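Local coordinates for probable leucine/isoleucine/valine-binding protein (Rhodopirellula baltica, PDB 4KV7) that probably binds branched-chain amino acids or related small ligands as a periplasmic binding protein of the leucine-binding family, at residues 308-320 with 329-343. The protein carries 1 engineered substitution. Sequence-based numbering, arbitrary orientation.
Sequences IVGRILVKAVTSI and IAAALEQLGQFDIGL
A316 O takes two donors from one residue, S319 OG, 2.7 Å from A316 O, and the S319 backbone N, while the methyl of A332 also packs against this carbonyl. In S319 a chi1 of 76° folds the hydroxyl back over its own main chain, onto the helix end and beside A332. A water donates to both S319 OG and A332 O, joining the two helices where no direct hydrogen bond does.

The helix axes pass 8.4 Å apart at 105°, a steep crossing whose small residues, A316 and A332, meet CB to CB at 4.0 Å. To one side of this pair I320 reaches over A332 and I329; to the other, L333 CD2 packs on A316 CB at 3.7 Å. L336 divides its two methyls between neighbouring side chains of helix 308-319, CD1 on I312 CG2 and CD2 on the aliphatic part of K315. That lysine is extended as far as CE and bent only at the last torsion; K315 and F339 run alongside each other, pointing opposite ways, with K315 CE 3.9 Å from F339 CD2. At G337, with positive phi, the chain leaves helical geometry and then runs back along helix 308-319, where I341 CD1 packs across I312 CG1 at 3.8 Å. I308 and L343 extend the apolar seam, and F113 packs against I312 and L333.

A second water bridges R311 NH2 and I341 O; R311 NH1 is held by Y307 and by a salt bridge to E285. D340 OD1 accepts from G342 N in an Asx turn. With no direct hydrogen bond between the segments, packed apolar side chains probably supply most of the cohesion between these consecutive helices of the periplasmic-binding-protein fold and the returning chain, and the two waters carry the polar links.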
ATOM      1  N   ILE A 308       0.979  -0.523  11.305  1.00  9.12           N
ATOM      2  CA  ILE A 308       1.779   0.700  11.398  1.00  9.47           C
ATOM      3  C   ILE A 308       0.897   1.944  11.350  1.00  9.22           C
ATOM      4  O   ILE A 308       1.057   2.858  12.167  1.00  9.59           O
ATOM      5  CB  ILE A 308       2.836   0.746  10.288  1.00  9.48           C
ATOM      6  CG1 ILE A 308       3.922  -0.278  10.597  1.00  9.38           C
ATOM      7  CG2 ILE A 308       3.422   2.155  10.139  1.00 10.50           C
ATOM      8  CD1 ILE A 308       4.844  -0.607   9.441  1.00 10.74           C
ATOM      9  N   VAL A 309      -0.046   1.968  10.419  1.00  9.18           N
ATOM     10  CA  VAL A 309      -0.998   3.063  10.338  1.00 10.93           C
ATOM     11  C   VAL A 309      -1.773   3.216  11.655  1.00 10.04           C
ATOM     12  O   VAL A 309      -1.899   4.327  12.184  1.00 10.34           O
ATOM     13  CB  VAL A 309      -1.925   2.867   9.126  1.00 10.36           C
ATOM     14  CG1 VAL A 309      -3.073   3.855   9.153  1.00 11.87           C
ATOM     15  CG2 VAL A 309      -1.133   3.024   7.841  1.00 12.02           C
ATOM     16  N   GLY A 310      -2.284   2.109  12.191  1.00  9.56           N
ATOM     17  CA  GLY A 310      -2.986   2.141  13.461  1.00 10.56           C
ATOM     18  C   GLY A 310      -2.105   2.653  14.591  1.00 10.10           C
ATOM     19  O   GLY A 310      -2.549   3.464  15.417  1.00 11.10           O
ATOM     20  N   ARG A 311      -0.858   2.189  14.640  1.00 10.33           N
ATOM     21  CA  ARG A 311       0.083   2.629  15.669  1.00 11.45           C
ATOM     22  C   ARG A 311       0.340   4.130  15.603  1.00 10.67           C
ATOM     23  O   ARG A 311       0.367   4.806  16.627  1.00 12.10           O
ATOM     24  CB  ARG A 311       1.413   1.872  15.558  1.00 11.75           C
ATOM     25  CG  ARG A 311       1.417   0.453  16.123  1.00 12.41           C
ATOM     26  CD  ARG A 311       1.412   0.448  17.644  1.00 14.14           C
ATOM     27  NE  ARG A 311       2.603   1.107  18.169  1.00 15.32           N
ATOM     28  CZ  ARG A 311       3.776   0.504  18.352  1.00 15.78           C
ATOM     29  NH1 ARG A 311       3.920  -0.788  18.077  1.00 16.18           N
ATOM     30  NH2 ARG A 311       4.808   1.189  18.831  1.00 18.46           N
ATOM     31  N   ILE A 312       0.537   4.655  14.398  1.00 11.07           N
ATOM     32  CA  ILE A 312       0.782   6.086  14.245  1.00 11.05           C
ATOM     33  C   ILE A 312      -0.442   6.903  14.642  1.00 11.08           C
ATOM     34  O   ILE A 312      -0.326   7.912  15.340  1.00 12.05           O
ATOM     35  CB  ILE A 312       1.225   6.436  12.813  1.00 11.02           C
ATOM     36  CG1 ILE A 312       2.543   5.729  12.482  1.00 11.07           C
ATOM     37  CG2 ILE A 312       1.361   7.946  12.643  1.00 11.69           C
ATOM     38  CD1 ILE A 312       2.920   5.791  11.021  1.00 12.18           C
ATOM     39  N   LEU A 313      -1.614   6.455  14.212  1.00 11.45           N
ATOM     40  CA  LEU A 313      -2.862   7.111  14.580  1.00 11.51           C
ATOM     41  C   LEU A 313      -3.036   7.173  16.094  1.00 11.31           C
ATOM     42  O   LEU A 313      -3.345   8.235  16.652  1.00 12.99           O
ATOM     43  CB  LEU A 313      -4.043   6.377  13.954  1.00 12.11           C
ATOM     44  CG  LEU A 313      -5.413   6.960  14.290  1.00 11.65           C
ATOM     45  CD1 LEU A 313      -5.554   8.374  13.747  1.00 15.68           C
ATOM     46  CD2 LEU A 313      -6.498   6.046  13.755  1.00 14.18           C
ATOM     47  N   VAL A 314      -2.823   6.042  16.767  1.00 10.97           N
ATOM     48  CA  VAL A 314      -2.949   6.000  18.220  1.00 13.22           C
ATOM     49  C   VAL A 314      -1.938   6.924  18.894  1.00 11.30           C
ATOM     50  O   VAL A 314      -2.287   7.655  19.822  1.00 13.24           O
ATOM     51  CB  VAL A 314      -2.844   4.545  18.746  1.00 12.17           C
ATOM     52  CG1 VAL A 314      -2.659   4.518  20.257  1.00 15.88           C
ATOM     53  CG2 VAL A 314      -4.076   3.735  18.322  1.00 14.98           C
ATOM     54  N   LYS A 315      -0.695   6.906  18.424  1.00 12.83           N
ATOM     55  CA  LYS A 315       0.318   7.820  18.937  1.00 13.84           C
ATOM     56  C   LYS A 315      -0.139   9.278  18.816  1.00 13.63           C
ATOM     57  O   LYS A 315      -0.037  10.052  19.772  1.00 14.12           O
ATOM     58  CB  LYS A 315       1.646   7.604  18.207  1.00 14.25           C
ATOM     59  CG  LYS A 315       2.801   8.469  18.713  1.00 16.22           C
ATOM     60  CD  LYS A 315       4.110   8.080  18.027  1.00 16.93           C
ATOM     61  CE  LYS A 315       5.294   8.902  18.508  1.00 21.37           C
ATOM     62  NZ  LYS A 315       5.728   8.481  19.873  1.00 24.97           N
ATOM     63  N   ALA A 316      -0.669   9.651  17.656  1.00 12.60           N
ATOM     64  CA  ALA A 316      -1.175  11.008  17.476  1.00 14.48           C
ATOM     65  C   ALA A 316      -2.333  11.306  18.428  1.00 13.77           C
ATOM     66  O   ALA A 316      -2.363  12.355  19.070  1.00 14.86           O
ATOM     67  CB  ALA A 316      -1.596  11.242  16.025  1.00 14.22           C
ATOM     68  N   VAL A 317      -3.288  10.391  18.525  1.00 13.26           N
ATOM     69  CA  VAL A 317      -4.439  10.617  19.398  1.00 15.19           C
ATOM     70  C   VAL A 317      -4.015  10.774  20.864  1.00 15.75           C
ATOM     71  O   VAL A 317      -4.537  11.636  21.575  1.00 16.12           O
ATOM     72  CB  VAL A 317      -5.503   9.510  19.234  1.00 14.87           C
ATOM     73  CG1 VAL A 317      -6.602   9.660  20.274  1.00 18.35           C
ATOM     74  CG2 VAL A 317      -6.088   9.553  17.826  1.00 16.73           C
ATOM     75  N   THR A 318      -3.035   9.982  21.297  1.00 15.06           N
ATOM     76  CA  THR A 318      -2.539  10.037  22.676  1.00 18.26           C
ATOM     77  C   THR A 318      -2.012  11.425  23.039  1.00 17.48           C
ATOM     78  O   THR A 318      -2.092  11.857  24.194  1.00 18.31           O
ATOM     79  CB  THR A 318      -1.413   8.993  22.905  1.00 19.50           C
ATOM     80  OG1 THR A 318      -1.927   7.676  22.681  1.00 24.68           O
ATOM     81  CG2 THR A 318      -0.862   9.068  24.319  1.00 24.82           C
ATOM     82  N   SER A 319      -1.488  12.129  22.042  1.00 16.83           N
ATOM     83  CA  SER A 319      -0.872  13.431  22.262  1.00 17.30           C
ATOM     84  C   SER A 319      -1.877  14.562  22.413  1.00 17.65           C
ATOM     85  O   SER A 319      -1.518  15.655  22.840  1.00 20.26           O
ATOM     86  CB  SER A 319       0.080  13.769  21.115  1.00 19.46           C
ATOM     87  OG  SER A 319      -0.629  14.177  19.958  1.00 17.73           O
ATOM     88  N   ILE A 320      -3.129  14.312  22.052  1.00 16.25           N
ATOM     89  CA  ILE A 320      -4.116  15.379  22.039  1.00 16.31           C
ATOM     90  C   ILE A 320      -4.500  15.781  23.448  1.00 19.14           C
ATOM     91  O   ILE A 320      -4.797  14.932  24.287  1.00 20.04           O
ATOM     92  CB  ILE A 320      -5.386  14.973  21.257  1.00 14.98           C
ATOM     93  CG1 ILE A 320      -5.055  14.770  19.779  1.00 15.97           C
ATOM     94  CG2 ILE A 320      -6.473  16.036  21.401  1.00 19.00           C
ATOM     95  CD1 ILE A 320      -6.197  14.204  18.960  1.00 15.86           C
ATOM     96  N   ILE A 329      -7.156  15.906  15.345  1.00 14.95           N
ATOM     97  CA  ILE A 329      -6.412  14.767  14.819  1.00 14.39           C
ATOM     98  C   ILE A 329      -5.473  15.196  13.690  1.00 15.58           C
ATOM     99  O   ILE A 329      -4.317  14.787  13.657  1.00 14.95           O
ATOM    100  CB  ILE A 329      -7.337  13.624  14.387  1.00 15.23           C
ATOM    101  CG1 ILE A 329      -7.905  12.944  15.636  1.00 16.26           C
ATOM    102  CG2 ILE A 329      -6.590  12.614  13.502  1.00 14.88           C
ATOM    103  CD1 ILE A 329      -8.964  11.916  15.353  1.00 19.03           C
ATOM    104  N   ALA A 330      -5.961  16.045  12.793  1.00 15.70           N
ATOM    105  CA  ALA A 330      -5.123  16.569  11.722  1.00 16.85           C
ATOM    106  C   ALA A 330      -3.906  17.282  12.322  1.00 18.50           C
ATOM    107  O   ALA A 330      -2.773  17.070  11.889  1.00 20.36           O
ATOM    108  CB  ALA A 330      -5.925  17.510  10.837  1.00 20.70           C
ATOM    109  N   ALA A 331      -4.142  18.108  13.337  1.00 17.12           N
ATOM    110  CA  ALA A 331      -3.059  18.833  13.991  1.00 19.44           C
ATOM    111  C   ALA A 331      -2.098  17.878  14.694  1.00 17.29           C
ATOM    112  O   ALA A 331      -0.883  18.051  14.626  1.00 18.43           O
ATOM    113  CB  ALA A 331      -3.615  19.859  14.973  1.00 20.55           C
ATOM    114  N   ALA A 332      -2.635  16.863  15.365  1.00 15.82           N
ATOM    115  CA  ALA A 332      -1.792  15.935  16.113  1.00 16.40           C
ATOM    116  C   ALA A 332      -0.883  15.119  15.195  1.00 15.55           C
ATOM    117  O   ALA A 332       0.256  14.814  15.548  1.00 16.07           O
ATOM    118  CB  ALA A 332      -2.639  15.019  16.971  1.00 17.13           C
ATOM    119  N   LEU A 333      -1.392  14.740  14.031  1.00 15.06           N
ATOM    120  CA  LEU A 333      -0.574  14.031  13.058  1.00 15.81           C
ATOM    121  C   LEU A 333       0.597  14.913  12.612  1.00 15.40           C
ATOM    122  O   LEU A 333       1.734  14.444  12.529  1.00 17.91           O
ATOM    123  CB  LEU A 333      -1.423  13.583  11.869  1.00 16.00           C
ATOM    124  CG  LEU A 333      -2.355  12.402  12.144  1.00 15.57           C
ATOM    125  CD1 LEU A 333      -3.399  12.270  11.042  1.00 17.79           C
ATOM    126  CD2 LEU A 333      -1.561  11.105  12.300  1.00 17.11           C
ATOM    127  N   GLU A 334       0.327  16.190  12.361  1.00 16.96           N
ATOM    128  CA  GLU A 334       1.376  17.115  11.945  1.00 17.10           C
ATOM    129  C   GLU A 334       2.356  17.435  13.073  1.00 21.27           C
ATOM    130  O   GLU A 334       3.514  17.775  12.821  1.00 28.16           O
ATOM    131  CB  GLU A 334       0.763  18.391  11.367  1.00 19.39           C
ATOM    132  CG  GLU A 334       0.006  18.122  10.074  1.00 20.23           C
ATOM    133  CD  GLU A 334      -0.572  19.365   9.432  1.00 21.87           C
ATOM    134  OE1 GLU A 334      -0.646  20.414  10.102  1.00 25.06           O
ATOM    135  OE2 GLU A 334      -0.956  19.283   8.246  1.00 24.34           O
ATOM    136  N   GLN A 335       1.896  17.314  14.314  1.00 18.26           N
ATOM    137  CA  GLN A 335       2.725  17.595  15.478  1.00 17.71           C
ATOM    138  C   GLN A 335       3.675  16.441  15.800  1.00 17.77           C
ATOM    139  O   GLN A 335       4.563  16.588  16.637  1.00 19.47           O
ATOM    140  CB  GLN A 335       1.827  17.895  16.685  1.00 21.76           C
ATOM    141  CG  GLN A 335       2.536  18.483  17.891  1.00 32.07           C
ATOM    142  N   LEU A 336       3.505  15.298  15.139  1.00 17.47           N
ATOM    143  CA  LEU A 336       4.388  14.157  15.392  1.00 16.76           C
ATOM    144  C   LEU A 336       5.862  14.498  15.133  1.00 16.65           C
ATOM    145  O   LEU A 336       6.755  13.997  15.829  1.00 18.68           O
ATOM    146  CB  LEU A 336       3.970  12.937  14.563  1.00 17.78           C
ATOM    147  CG  LEU A 336       2.711  12.202  15.025  1.00 18.65           C
ATOM    148  CD1 LEU A 336       2.237  11.249  13.937  1.00 18.65           C
ATOM    149  CD2 LEU A 336       2.980  11.447  16.312  1.00 25.93           C
ATOM    150  N   GLY A 337       6.116  15.366  14.155  1.00 15.50           N
ATOM    151  CA  GLY A 337       7.480  15.770  13.848  1.00 16.71           C
ATOM    152  C   GLY A 337       8.339  14.591  13.428  1.00 14.26           C
ATOM    153  O   GLY A 337       7.882  13.702  12.712  1.00 14.77           O
ATOM    154  N   GLN A 338       9.600  14.598  13.848  1.00 15.30           N
ATOM    155  CA  GLN A 338      10.450  13.436  13.645  1.00 16.11           C
ATOM    156  C   GLN A 338      10.249  12.482  14.809  1.00 15.97           C
ATOM    157  O   GLN A 338      10.425  12.860  15.970  1.00 18.69           O
ATOM    158  CB  GLN A 338      11.924  13.818  13.504  1.00 21.25           C
ATOM    159  CG  GLN A 338      12.790  12.617  13.160  1.00 21.91           C
ATOM    160  CD  GLN A 338      14.236  12.980  12.927  1.00 29.06           C
ATOM    161  OE1 GLN A 338      14.553  13.802  12.066  1.00 35.78           O
ATOM    162  NE2 GLN A 338      15.128  12.368  13.697  1.00 32.72           N
ATOM    163  N   PHE A 339       9.865  11.252  14.508  1.00 16.04           N
ATOM    164  CA  PHE A 339       9.534  10.304  15.562  1.00 17.32           C
ATOM    165  C   PHE A 339       9.987   8.895  15.215  1.00 16.88           C
ATOM    166  O   PHE A 339      10.299   8.582  14.065  1.00 16.33           O
ATOM    167  CB  PHE A 339       8.036  10.351  15.912  1.00 17.65           C
ATOM    168  CG  PHE A 339       7.120   9.898  14.804  1.00 14.57           C
ATOM    169  CD1 PHE A 339       6.834  10.734  13.730  1.00 15.11           C
ATOM    170  CD2 PHE A 339       6.510   8.654  14.858  1.00 16.38           C
ATOM    171  CE1 PHE A 339       5.985  10.329  12.724  1.00 15.86           C
ATOM    172  CE2 PHE A 339       5.658   8.243  13.854  1.00 16.37           C
ATOM    173  CZ  PHE A 339       5.392   9.078  12.784  1.00 16.14           C
ATOM    174  N   ASP A 340      10.033   8.057  16.240  1.00 24.20           N
ATOM    175  CA  ASP A 340      10.545   6.704  16.119  1.00 22.95           C
ATOM    176  C   ASP A 340       9.486   5.756  16.653  1.00 20.17           C
ATOM    177  O   ASP A 340       9.006   5.931  17.773  1.00 24.90           O
ATOM    178  CB  ASP A 340      11.828   6.584  16.942  1.00 26.89           C
ATOM    179  CG  ASP A 340      12.445   5.201  16.885  1.00 33.16           C
ATOM    180  OD1 ASP A 340      12.178   4.454  15.918  1.00 30.02           O
ATOM    181  OD2 ASP A 340      13.217   4.873  17.813  1.00 38.43           O
ATOM    182  N   ILE A 341       9.097   4.770  15.853  1.00 17.32           N
ATOM    183  CA  ILE A 341       8.161   3.753  16.331  1.00 18.33           C
ATOM    184  C   ILE A 341       8.761   2.352  16.269  1.00 16.63           C
ATOM    185  O   ILE A 341       8.042   1.360  16.331  1.00 18.05           O
ATOM    186  CB  ILE A 341       6.794   3.779  15.587  1.00 22.54           C
ATOM    187  CG1 ILE A 341       6.979   3.629  14.076  1.00 22.24           C
ATOM    188  CG2 ILE A 341       6.026   5.047  15.906  1.00 28.15           C
ATOM    189  CD1 ILE A 341       5.654   3.656  13.301  1.00 28.79           C
ATOM    190  N   GLY A 342      10.081   2.268  16.153  1.00 17.22           N
ATOM    191  CA  GLY A 342      10.752   0.980  16.171  1.00 17.10           C
ATOM    192  C   GLY A 342      10.963   0.339  14.814  1.00 16.42           C
ATOM    193  O   GLY A 342      11.100  -0.883  14.724  1.00 17.12           O
ATOM    194  N   LEU A 343      11.008   1.165  13.767  1.00 15.88           N
ATOM    195  CA  LEU A 343      11.226   0.701  12.397  1.00 18.75           C
ATOM    196  C   LEU A 343      12.698   0.688  11.992  1.00 21.54           C
ATOM    197  O   LEU A 343      13.041   0.233  10.902  1.00 30.71           O
ATOM    198  CB  LEU A 343      10.452   1.574  11.418  1.00 19.18           C
ATOM    199  CG  LEU A 343       8.970   1.250  11.352  1.00 17.30           C
ATOM    200  CD1 LEU A 343       8.224   2.289  10.551  1.00 21.83           C
ATOM    201  CD2 LEU A 343       8.781  -0.127  10.743  1.00 22.41           C
TER
HETATM  202  O   HOH W   1       7.765   0.387  18.568  1.00 32.96           O
HETATM  203  O   HOH W   2       1.293  14.442  17.927  1.00 27.90           O